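Local atomic coordinates of putative aldehyde dehydrogenase (Burkholderia cenocepacia, PDB entry 4YWE), a protein that probably oxidises aldehydes to carboxylic acids with NAD or NADP as acceptor, as a calcium- and magnesium-binding member of the aldehyde dehydrogenase family. Residues L114-E119 with G451-F456; F164-G169 with S231-P236; V168-A173 with Y474-L479. One frame throughout, in Å; residues are numbered along the deposited sequence.

Contact 1. Residues L114-E119 with G451-F456; sequences LARYFE and GVELPF
Val452 drives both of its methyls against Tyr117, and Arg116 reaches past them to Glu453, in a contact that pairs helix 104-124 of the aldehyde dehydrogenase fold with the loop between strands 440-443 and 463-464. The packed part is the tyrosine ring. Val452 CG2 stands over its face, 3.7 Å from the centroid and 12° off the normal, a nearly vertical CH-pi contact. The other methyl, CG1, lies anti to the backbone N of Val452 (chi1 166°) and is thereby carried above the rim, on the same side of the ring as CG2, 3.5 Å from Tyr117 CD1. Val452 CG2 also serves a second neighbour, since Arg116 CG lies 3.6 Å away, and one methyl is thus wedged between the phenol and the aliphatic part of the arginine.

The polar side is looser and partly open to solvent. Beyond its bend at chi2, Arg116 runs outward to a guanidinium held by acids of both segments: NH1 bonds OE1 of Glu119, one helical turn on, at 2.8 Å, while NH2 makes a straight salt bridge to Glu453. NH2 has a further acidic partner in Asp126 of a neighbouring subunit, so the network reaches into the tetramer interface. A water accepts from Arg116 NE and donates to Glu453 OE2, closing a small ring beside the direct bridge. Guanidinium and carboxylate planes stand 65° apart: Glu453 OE2 lies in the plane of the guanidinium, 2.9 Å from Arg116 NH2, but is itself met from above its carboxylate.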
loop_
_atom_site.group_PDB
_atom_site.type_symbol
_atom_site.label_atom_id
_atom_site.label_comp_id
_atom_site.label_asym_id
_atom_site.label_seq_id
_atom_site.Cartn_x
_atom_site.Cartn_y
_atom_site.Cartn_z
ATOM N N LEU A 114 10.573 11.138 22.490
ATOM C CA LEU A 114 11.369 9.917 22.467
ATOM C C LEU A 114 10.505 8.697 22.769
ATOM O O LEU A 114 10.620 7.663 22.111
ATOM C CB LEU A 114 12.517 10.008 23.475
ATOM C CG LEU A 114 13.359 8.743 23.651
ATOM C CD1 LEU A 114 14.009 8.349 22.338
ATOM C CD2 LEU A 114 14.409 8.944 24.729
ATOM N N ALA A 115 9.639 8.830 23.768
ATOM C CA ALA A 115 8.728 7.755 24.139
ATOM C C ALA A 115 7.695 7.513 23.042
ATOM O O ALA A 115 7.258 6.383 22.825
ATOM C CB ALA A 115 8.038 8.077 25.456
ATOM N N ARG A 116 7.311 8.581 22.351
ATOM C CA ARG A 116 6.317 8.489 21.290
ATOM C C ARG A 116 6.897 7.768 20.076
ATOM O O ARG A 116 6.208 6.980 19.426
ATOM C CB ARG A 116 5.810 9.883 20.905
ATOM C CG ARG A 116 4.820 9.901 19.746
ATOM C CD ARG A 116 3.666 8.928 19.962
ATOM N NE ARG A 116 2.773 8.885 18.807
ATOM C CZ ARG A 116 1.975 7.863 18.510
ATOM N NH1 ARG A 116 1.959 6.784 19.280
ATOM N NH2 ARG A 116 1.198 7.919 17.437
ATOM N N TYR A 117 8.166 8.034 19.778
ATOM C CA TYR A 117 8.858 7.334 18.700
ATOM C C TYR A 117 8.842 5.825 18.921
ATOM O O TYR A 117 8.496 5.057 18.021
ATOM C CB TYR A 117 10.302 7.821 18.572
ATOM C CG TYR A 117 10.460 9.069 17.735
ATOM C CD1 TYR A 117 10.040 9.096 16.412
ATOM C CD2 TYR A 117 11.045 10.213 18.261
ATOM C CE1 TYR A 117 10.184 10.232 15.641
ATOM C CE2 TYR A 117 11.197 11.354 17.496
ATOM C CZ TYR A 117 10.765 11.357 16.187
ATOM O OH TYR A 117 10.913 12.489 15.422
ATOM N N PHE A 118 9.216 5.408 20.127
ATOM C CA PHE A 118 9.280 3.991 20.459
ATOM C C PHE A 118 7.888 3.365 20.483
ATOM O O PHE A 118 7.710 2.226 20.060
ATOM C CB PHE A 118 9.985 3.789 21.802
ATOM C CG PHE A 118 11.460 4.075 21.758
ATOM C CD1 PHE A 118 12.204 3.764 20.632
ATOM C CD2 PHE A 118 12.100 4.663 22.835
ATOM C CE1 PHE A 118 13.561 4.027 20.583
ATOM C CE2 PHE A 118 13.458 4.928 22.793
ATOM C CZ PHE A 118 14.188 4.611 21.664
ATOM N N GLU A 119 6.906 4.119 20.966
ATOM C CA GLU A 119 5.523 3.650 20.994
ATOM C C GLU A 119 4.981 3.431 19.584
ATOM O O GLU A 119 4.352 2.409 19.299
ATOM C CB GLU A 119 4.632 4.647 21.738
ATOM C CG GLU A 119 3.170 4.241 21.800
ATOM C CD GLU A 119 2.288 5.321 22.396
ATOM O OE1 GLU A 119 2.448 6.501 22.017
ATOM O OE2 GLU A 119 1.435 4.990 23.246
ATOM N N GLY A 451 5.525 15.452 15.409
ATOM C CA GLY A 451 5.682 15.086 14.014
ATOM C C GLY A 451 6.309 13.717 13.863
ATOM O O GLY A 451 7.026 13.452 12.899
ATOM N N VAL A 452 6.040 12.845 14.829
ATOM C CA VAL A 452 6.585 11.494 14.830
ATOM C C VAL A 452 6.057 10.710 13.631
ATOM O O VAL A 452 6.789 9.943 13.004
ATOM C CB VAL A 452 6.261 10.774 16.157
ATOM C CG1 VAL A 452 6.515 9.279 16.043
ATOM C CG2 VAL A 452 7.071 11.377 17.295
ATOM N N GLU A 453 4.786 10.926 13.307
ATOM C CA GLU A 453 4.141 10.215 12.209
ATOM C C GLU A 453 4.440 10.851 10.854
ATOM O O GLU A 453 4.125 10.278 9.812
ATOM C CB GLU A 453 2.626 10.161 12.427
ATOM C CG GLU A 453 2.192 9.538 13.746
ATOM C CD GLU A 453 2.085 10.548 14.875
ATOM O OE1 GLU A 453 2.824 11.554 14.857
ATOM O OE2 GLU A 453 1.255 10.335 15.783
ATOM N N LEU A 454 5.047 12.033 10.870
ATOM C CA LEU A 454 5.270 12.789 9.640
ATOM C C LEU A 454 6.667 12.554 9.078
ATOM O O LEU A 454 7.657 12.955 9.692
ATOM C CB LEU A 454 5.059 14.285 9.888
ATOM C CG LEU A 454 3.818 14.677 10.690
ATOM C CD1 LEU A 454 3.726 16.189 10.821
ATOM C CD2 LEU A 454 2.558 14.111 10.054
ATOM N N PRO A 455 6.750 11.904 7.905
ATOM C CA PRO A 455 8.035 11.655 7.242
ATOM C C PRO A 455 8.832 12.942 7.049
ATOM O O PRO A 455 8.307 13.929 6.532
ATOM C CB PRO A 455 7.622 11.047 5.901
ATOM C CG PRO A 455 6.308 10.395 6.190
ATOM C CD PRO A 455 5.624 11.331 7.146
ATOM N N PHE A 456 10.089 12.917 7.476
ATOM C CA PHE A 456 10.915 14.114 7.547
ATOM C C PHE A 456 12.180 13.937 6.719
ATOM O O PHE A 456 12.818 12.889 6.765
ATOM C CB PHE A 456 11.259 14.418 9.009
ATOM C CG PHE A 456 11.981 15.720 9.218
ATOM C CD1 PHE A 456 11.276 16.893 9.424
ATOM C CD2 PHE A 456 13.367 15.763 9.238
ATOM C CE1 PHE A 456 11.938 18.091 9.631
ATOM C CE2 PHE A 456 14.034 16.955 9.443
ATOM C CZ PHE A 456 13.319 18.122 9.639
HETATM O O HOH W 1 2.342 11.486 18.235
#

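Contact 2. Residues F164-G169 with S231-P236; sequences FGRSVG and SFTGSP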
loop_
_atom_site.group_PDB
_atom_site.type_symbol
_atom_site.label_atom_id
_atom_site.label_comp_id
_atom_site.label_asym_id
_atom_site.label_seq_id
_atom_site.Cartn_x
_atom_site.Cartn_y
_atom_site.Cartn_z
ATOM N N PHE A 164 17.745 10.311 18.181
ATOM C CA PHE A 164 18.012 8.922 18.547
ATOM C C PHE A 164 16.740 8.102 18.379
ATOM O O PHE A 164 16.764 7.004 17.831
ATOM C CB PHE A 164 18.523 8.826 19.987
ATOM C CG PHE A 164 18.861 7.427 20.428
ATOM C CD1 PHE A 164 17.905 6.618 21.021
ATOM C CD2 PHE A 164 20.143 6.929 20.268
ATOM C CE1 PHE A 164 18.218 5.334 21.432
ATOM C CE2 PHE A 164 20.463 5.647 20.678
ATOM C CZ PHE A 164 19.498 4.849 21.261
ATOM N N GLY A 165 15.626 8.658 18.844
ATOM C CA GLY A 165 14.345 7.980 18.785
ATOM C C GLY A 165 13.839 7.695 17.386
ATOM O O GLY A 165 13.306 6.619 17.122
ATOM N N ARG A 166 14.003 8.656 16.481
ATOM C CA ARG A 166 13.519 8.483 15.117
ATOM C C ARG A 166 14.435 7.553 14.326
ATOM O O ARG A 166 13.973 6.790 13.480
ATOM C CB ARG A 166 13.387 9.839 14.407
ATOM C CG ARG A 166 14.698 10.472 13.966
ATOM C CD ARG A 166 14.465 11.771 13.205
ATOM N NE ARG A 166 15.718 12.330 12.707
ATOM C CZ ARG A 166 15.873 13.590 12.318
ATOM N NH1 ARG A 166 14.853 14.434 12.372
ATOM N NH2 ARG A 166 17.052 14.008 11.878
ATOM N N SER A 167 15.732 7.606 14.618
ATOM C CA SER A 167 16.717 6.848 13.852
ATOM C C SER A 167 16.845 5.418 14.362
ATOM O O SER A 167 16.636 4.464 13.615
ATOM C CB SER A 167 18.079 7.544 13.898
ATOM O OG SER A 167 18.991 6.937 13.001
ATOM N N VAL A 168 17.189 5.280 15.638
ATOM C CA VAL A 168 17.392 3.968 16.241
ATOM C C VAL A 168 16.056 3.246 16.412
ATOM O O VAL A 168 15.972 2.031 16.243
ATOM C CB VAL A 168 18.134 4.092 17.586
ATOM C CG1 VAL A 168 18.349 2.723 18.215
ATOM C CG2 VAL A 168 19.464 4.799 17.385
ATOM N N GLY A 169 15.012 4.002 16.735
ATOM C CA GLY A 169 13.687 3.431 16.906
ATOM C C GLY A 169 13.153 2.762 15.654
ATOM O O GLY A 169 12.546 1.692 15.721
ATOM N N SER A 231 22.624 6.220 9.016
ATOM C CA SER A 231 21.670 7.304 9.199
ATOM C C SER A 231 22.387 8.527 9.758
ATOM O O SER A 231 22.777 8.548 10.926
ATOM C CB SER A 231 20.535 6.875 10.130
ATOM O OG SER A 231 19.660 7.956 10.398
ATOM N N PHE A 232 22.569 9.543 8.920
ATOM C CA PHE A 232 23.310 10.731 9.326
ATOM C C PHE A 232 22.407 11.942 9.528
ATOM O O PHE A 232 21.493 12.192 8.743
ATOM C CB PHE A 232 24.395 11.068 8.297
ATOM C CG PHE A 232 25.187 12.304 8.636
ATOM C CD1 PHE A 232 26.323 12.217 9.425
ATOM C CD2 PHE A 232 24.797 13.549 8.168
ATOM C CE1 PHE A 232 27.052 13.349 9.742
ATOM C CE2 PHE A 232 25.519 14.683 8.483
ATOM C CZ PHE A 232 26.651 14.584 9.267
ATOM N N THR A 233 22.689 12.698 10.585
ATOM C CA THR A 233 22.034 13.975 10.829
ATOM C C THR A 233 23.060 14.985 11.327
ATOM O O THR A 233 23.616 14.830 12.413
ATOM C CB THR A 233 20.898 13.856 11.860
ATOM O OG1 THR A 233 19.925 12.911 11.399
ATOM C CG2 THR A 233 20.230 15.206 12.066
ATOM N N GLY A 234 23.314 16.015 10.525
ATOM C CA GLY A 234 24.286 17.030 10.884
ATOM C C GLY A 234 24.521 18.053 9.792
ATOM O O GLY A 234 23.677 18.244 8.918
ATOM N N SER A 235 25.674 18.714 9.845
ATOM C CA SER A 235 26.023 19.735 8.862
ATOM C C SER A 235 26.210 19.120 7.479
ATOM O O SER A 235 26.620 17.965 7.363
ATOM C CB SER A 235 27.298 20.468 9.283
ATOM O OG SER A 235 28.416 19.601 9.236
ATOM N N PRO A 236 25.901 19.890 6.423
ATOM C CA PRO A 236 26.107 19.438 5.043
ATOM C C PRO A 236 27.558 19.056 4.756
ATOM O O PRO A 236 27.806 18.069 4.064
ATOM C CB PRO A 236 25.692 20.656 4.211
ATOM C CG PRO A 236 24.723 21.381 5.075
ATOM C CD PRO A 236 25.237 21.205 6.477
#
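The hydroxyls of Ser167 and Ser231 meet with OG 2.9 Å from OG, and each has another polar partner: Ser167 OG is hydrogen-bonded to His153 ND1, Ser231 OG to Glu467 OE2. Both oxygens lie anti to their own backbone N (chi1 -171° and 175°), which turns them toward each other across the gap between helix and strand. The result is a buried polar chain running from histidine through two serines to glutamate.

Alongside it, Arg166 crosses the same gap with a chain extended from CG to NE. Its NH2 donates to Thr233 OG1 over 3.1 Å, at 152°, with the hydroxyl lying exactly in the guanidinium plane at its edge. The two side chains come from opposite directions, and Thr233 CG2 also closes to 3.4 Å from Arg166 NH2. Thr233 and Arg166 both touch Glu256, the predicted active-site residue, which places this bond beside the probable catalytic site.

Helix 160-174 here lies against one face of the mixed sheet of the probable cofactor-binding domain. Strand 229-233 runs between strands 139-155 and 253-256, parallel to both, and presents Ser231 and Thr233 to the helix while Phe232 points away from it.

Contact 3. Residues V168-A173 with Y474-L479; sequences VGAALA and YGFTAL
The ring of Phe476 lies against helix 160-174 of the aldehyde dehydrogenase fold, with the methyl of Ala171 over one face and that of Ala170 approaching obliquely. Ala171 CB sits 4.0 Å from the ring centroid and 26° off the normal, a CH-pi contact displaced toward the rim. Its closest ring carbon is Phe476 CD1, at 3.7 Å. At the CD2 rim, Ala170 CB comes equally close to Phe476 CD2. Two consecutive alanines thus meet the ring from the same side of its plane, and the backbone between them joins in: Ala171 CA is 3.9 Å from Phe476 CG and Ala171 N is close to CD2, so the ring rests on the helix backbone itself as well as on its methyls.

The short side chains make this closeness possible, and Ala171 and Phe476 have their CA atoms 5.6 Å apart. CG of Phe476 lies anti to its own carbonyl carbon (chi1 -77°), which sends the ring from the turn between helix 472-475 and strand 477-485 against the side of the helix, where it is buried. The strand that follows pairs antiparallel with strand 139-155, which Ala171 also touches; Phe476 therefore joins the helix to the end of the chain just as the chain enters the sheet.

Further partners enclose the aromatic group. His229 meets it with the ring planes at about 70°, and Ser167 and Ala174 of the same helix, together with Glu467, also touch it. Ala478 and Leu479 of the following strand pack on Arg466 and Pro455 of a neighbouring subunit, respectively. The turn also has a polar tie close to the ring: Asn176 ND2 donates to both Phe476 O and Ala171 O, linking the carbonyls of the two residues whose side chains meet face to methyl.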
loop_
_atom_site.group_PDB
_atom_site.type_symbol
_atom_site.label_atom_id
_atom_site.label_comp_id
_atom_site.label_asym_id
_atom_site.label_seq_id
_atom_site.Cartn_x
_atom_site.Cartn_y
_atom_site.Cartn_z
ATOM N N VAL A 168 17.189 5.280 15.638
ATOM C CA VAL A 168 17.392 3.968 16.241
ATOM C C VAL A 168 16.056 3.246 16.412
ATOM O O VAL A 168 15.972 2.031 16.243
ATOM C CB VAL A 168 18.134 4.092 17.586
ATOM C CG1 VAL A 168 18.349 2.723 18.215
ATOM C CG2 VAL A 168 19.464 4.799 17.385
ATOM N N GLY A 169 15.012 4.002 16.735
ATOM C CA GLY A 169 13.687 3.431 16.906
ATOM C C GLY A 169 13.153 2.762 15.654
ATOM O O GLY A 169 12.546 1.692 15.721
ATOM N N ALA A 170 13.383 3.392 14.507
ATOM C CA ALA A 170 12.948 2.836 13.231
ATOM C C ALA A 170 13.844 1.675 12.810
ATOM O O ALA A 170 13.366 0.672 12.279
ATOM C CB ALA A 170 12.937 3.914 12.157
ATOM N N ALA A 171 15.143 1.821 13.050
ATOM C CA ALA A 171 16.115 0.794 12.693
ATOM C C ALA A 171 15.858 -0.494 13.469
ATOM O O ALA A 171 15.896 -1.588 12.907
ATOM C CB ALA A 171 17.532 1.295 12.946
ATOM N N LEU A 172 15.595 -0.355 14.764
ATOM C CA LEU A 172 15.296 -1.501 15.614
ATOM C C LEU A 172 13.995 -2.177 15.196
ATOM O O LEU A 172 13.918 -3.404 15.131
ATOM C CB LEU A 172 15.219 -1.075 17.081
ATOM C CG LEU A 172 16.553 -0.825 17.783
ATOM C CD1 LEU A 172 16.326 -0.278 19.185
ATOM C CD2 LEU A 172 17.370 -2.109 17.828
ATOM N N ALA A 173 12.978 -1.369 14.915
ATOM C CA ALA A 173 11.676 -1.888 14.512
ATOM C C ALA A 173 11.794 -2.661 13.204
ATOM O O ALA A 173 11.087 -3.646 12.986
ATOM C CB ALA A 173 10.665 -0.754 14.376
ATOM N N TYR A 474 11.125 1.967 5.320
ATOM C CA TYR A 474 11.560 1.585 3.978
ATOM C C TYR A 474 13.029 1.935 3.758
ATOM O O TYR A 474 13.719 1.292 2.967
ATOM C CB TYR A 474 10.693 2.260 2.915
ATOM C CG TYR A 474 9.227 1.911 3.024
ATOM C CD1 TYR A 474 8.769 0.643 2.690
ATOM C CD2 TYR A 474 8.300 2.850 3.461
ATOM C CE1 TYR A 474 7.428 0.318 2.792
ATOM C CE2 TYR A 474 6.960 2.534 3.564
ATOM C CZ TYR A 474 6.529 1.267 3.228
ATOM O OH TYR A 474 5.194 0.952 3.331
ATOM N N GLY A 475 13.500 2.959 4.460
ATOM C CA GLY A 475 14.896 3.346 4.390
ATOM C C GLY A 475 15.789 2.448 5.224
ATOM O O GLY A 475 16.999 2.384 5.004
ATOM N N PHE A 476 15.191 1.753 6.187
ATOM C CA PHE A 476 15.945 0.870 7.072
ATOM C C PHE A 476 15.775 -0.600 6.696
ATOM O O PHE A 476 16.191 -1.491 7.440
ATOM C CB PHE A 476 15.533 1.090 8.529
ATOM C CG PHE A 476 16.111 2.336 9.138
ATOM C CD1 PHE A 476 17.462 2.415 9.430
ATOM C CD2 PHE A 476 15.304 3.427 9.420
ATOM C CE1 PHE A 476 17.999 3.558 9.989
ATOM C CE2 PHE A 476 15.837 4.573 9.980
ATOM C CZ PHE A 476 17.184 4.638 10.265
ATOM N N THR A 477 15.159 -0.847 5.544
ATOM C CA THR A 477 15.077 -2.198 5.002
ATOM C C THR A 477 15.510 -2.210 3.540
ATOM O O THR A 477 15.683 -1.158 2.927
ATOM C CB THR A 477 13.650 -2.793 5.112
ATOM O OG1 THR A 477 12.719 -1.969 4.400
ATOM C CG2 THR A 477 13.221 -2.912 6.572
ATOM N N ALA A 478 15.697 -3.409 2.997
ATOM C CA ALA A 478 16.020 -3.582 1.584
ATOM C C ALA A 478 15.119 -4.650 0.983
ATOM O O ALA A 478 14.927 -5.713 1.573
ATOM C CB ALA A 478 17.478 -3.952 1.406
ATOM N N LEU A 479 14.566 -4.367 -0.192
ATOM C CA LEU A 479 13.593 -5.264 -0.802
ATOM C C LEU A 479 14.261 -6.473 -1.450
ATOM O O LEU A 479 15.199 -6.338 -2.238
ATOM C CB LEU A 479 12.754 -4.518 -1.841
ATOM C CG LEU A 479 11.497 -5.248 -2.320
ATOM C CD1 LEU A 479 10.465 -5.310 -1.205
ATOM C CD2 LEU A 479 10.914 -4.589 -3.560
#

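Helix 160-174 joins the three sites: contacts 2 and 3 share Val168 and Gly169, and contact 1 packs on the same helix, with Tyr117 CE1 3.5 Å from Arg166 CB. The Phe476 ring of contact 3 reaches contact 2, its CZ 3.4 Å from Ser167 O, while Phe118 CE1 of contact 1 lies 3.7 Å from Gly169 CA. The centres are 12 to 14 Å apart. All three lie near the predicted active-site residue Glu256, whose side chain is about 3 Å from that of Thr233, about 8 Å from Phe476 and about 9 Å from Tyr117. Contacts 1 and 3 also touch the second subunit.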